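Tll1590 protein (Thermosynechococcus elongatus, PDB 6LDQ) belongs to the sucrose-phosphate synthase family of GT-B glycosyltransferases, the chain forming a Rossmann-like domain. Local coordinates at residues 133-137 / 177-181. Sequence-based numbering, arbitrary orientation.
Sequences HTYHS and EEAYL
Ser137 and Glu177 bring the backbones nearest, 6.6 Å between their CA atoms, where the chain leaving strand 130-134 passes the first turns of helix 175-185. Glu177, extended beyond CG, brings its carboxylate alongside residues 136 and 137. Ser137 N donates to Glu177 OE1 at 3.3 Å, arriving from above the carboxylate plane, 53° out of it. Two waters also donate to that oxygen: one links it to Tyr135 O, the other to His136 ND1, so one carboxylate oxygen is linked to three consecutive residues, only Ser137 directly. Tyr135 carries the apolar half. With its CG anti to the backbone N (chi1 172°), its ring lies against the helix, and Leu181 CG sits over the centre of one face in a CH-pi contact, 4.1 Å from the ring centroid. Glu177 CB lies in plane at the ring edge, 3.8 Å from Tyr135 CE2. At the far end Tyr135 OH comes within 3.0 Å of Tyr180 CE2, the two side chains crossing at about a right angle, and shares a 2.8 Å hydrogen bond with Ser137 OG that ties the ring to its own loop. The CB of His136 is directed away from the helix, and its NE2 hydrogen-bonds to Asn112 OD1. This is the end of a parallel strand in a Rossmann-like sheet: Tyr135 pairs through its backbone with Ile171 of adjacent strand 169-172, while helix 153-166 meets Tyr135 through Glu160, Tyr180 through Arg156 and Leu181 through Leu164.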
# COMPACT_ATOMS: atom_id res chain seq x y z
N HIS A 133 -2.40 3.58 4.49
CA HIS A 133 -2.97 2.29 4.18
C HIS A 133 -4.40 2.43 3.72
O HIS A 133 -5.19 3.14 4.35
CB HIS A 133 -2.90 1.35 5.37
CG HIS A 133 -3.24 -0.05 4.98
ND1 HIS A 133 -2.29 -1.00 4.74
CD2 HIS A 133 -4.42 -0.60 4.64
CE1 HIS A 133 -2.88 -2.12 4.36
NE2 HIS A 133 -4.18 -1.91 4.30
N THR A 134 -4.73 1.77 2.62
CA THR A 134 -6.10 1.68 2.14
C THR A 134 -6.74 0.37 2.63
O THR A 134 -6.24 -0.72 2.35
CB THR A 134 -6.14 1.76 0.62
OG1 THR A 134 -5.71 3.07 0.21
CG2 THR A 134 -7.57 1.50 0.15
N TYR A 135 -7.87 0.51 3.31
CA TYR A 135 -8.68 -0.59 3.83
C TYR A 135 -9.60 -1.16 2.76
O TYR A 135 -10.14 -0.42 1.93
CB TYR A 135 -9.57 -0.11 4.98
CG TYR A 135 -10.53 -1.21 5.39
CD1 TYR A 135 -10.04 -2.37 5.91
CD2 TYR A 135 -11.89 -1.13 5.17
CE1 TYR A 135 -10.82 -3.42 6.29
CE2 TYR A 135 -12.73 -2.21 5.56
CZ TYR A 135 -12.14 -3.35 6.12
OH TYR A 135 -12.84 -4.46 6.51
N HIS A 136 -9.82 -2.48 2.79
CA HIS A 136 -10.93 -3.06 2.03
C HIS A 136 -11.57 -4.20 2.80
O HIS A 136 -10.87 -5.00 3.44
CB HIS A 136 -10.55 -3.62 0.65
CG HIS A 136 -9.70 -2.70 -0.17
ND1 HIS A 136 -10.23 -1.67 -0.92
CD2 HIS A 136 -8.36 -2.66 -0.35
CE1 HIS A 136 -9.24 -1.04 -1.54
NE2 HIS A 136 -8.10 -1.61 -1.20
N SER A 137 -12.88 -4.30 2.69
CA SER A 137 -13.61 -5.42 3.26
C SER A 137 -13.64 -6.60 2.29
O SER A 137 -14.29 -6.53 1.24
CB SER A 137 -15.03 -5.00 3.62
OG SER A 137 -15.03 -4.20 4.78
N GLU A 177 -17.83 0.70 4.90
CA GLU A 177 -16.62 0.04 5.40
C GLU A 177 -16.01 0.80 6.57
O GLU A 177 -15.44 0.18 7.47
CB GLU A 177 -15.63 -0.15 4.25
CG GLU A 177 -16.27 -0.89 3.06
CD GLU A 177 -15.30 -1.65 2.15
OE1 GLU A 177 -14.09 -1.34 2.10
OE2 GLU A 177 -15.78 -2.57 1.45
N GLU A 178 -16.12 2.13 6.59
CA GLU A 178 -15.76 2.88 7.80
C GLU A 178 -16.62 2.46 8.98
O GLU A 178 -16.14 2.36 10.12
CB GLU A 178 -15.91 4.39 7.56
CG GLU A 178 -14.81 5.22 8.19
CD GLU A 178 -15.04 5.42 9.66
OE1 GLU A 178 -16.19 5.26 10.08
OE2 GLU A 178 -14.08 5.75 10.39
N ALA A 179 -17.91 2.25 8.74
CA ALA A 179 -18.79 1.83 9.82
C ALA A 179 -18.38 0.46 10.33
O ALA A 179 -18.33 0.23 11.55
CB ALA A 179 -20.24 1.83 9.35
N TYR A 180 -18.06 -0.45 9.41
CA TYR A 180 -17.64 -1.79 9.81
C TYR A 180 -16.36 -1.72 10.64
O TYR A 180 -16.27 -2.36 11.70
CB TYR A 180 -17.42 -2.67 8.59
CG TYR A 180 -16.59 -3.89 8.91
CD1 TYR A 180 -17.17 -5.01 9.51
CD2 TYR A 180 -15.22 -3.93 8.65
CE1 TYR A 180 -16.42 -6.13 9.83
CE2 TYR A 180 -14.45 -5.05 8.97
CZ TYR A 180 -15.06 -6.14 9.57
OH TYR A 180 -14.30 -7.26 9.88
N LEU A 181 -15.36 -0.98 10.15
CA LEU A 181 -14.09 -0.87 10.86
C LEU A 181 -14.31 -0.41 12.30
O LEU A 181 -13.77 -0.99 13.24
CB LEU A 181 -13.17 0.11 10.13
CG LEU A 181 -11.98 -0.39 9.29
CD1 LEU A 181 -11.23 0.80 8.71
CD2 LEU A 181 -11.02 -1.28 10.09
O HOH W 1 -12.78 0.79 2.25
O HOH W 2 -13.12 -1.15 -0.89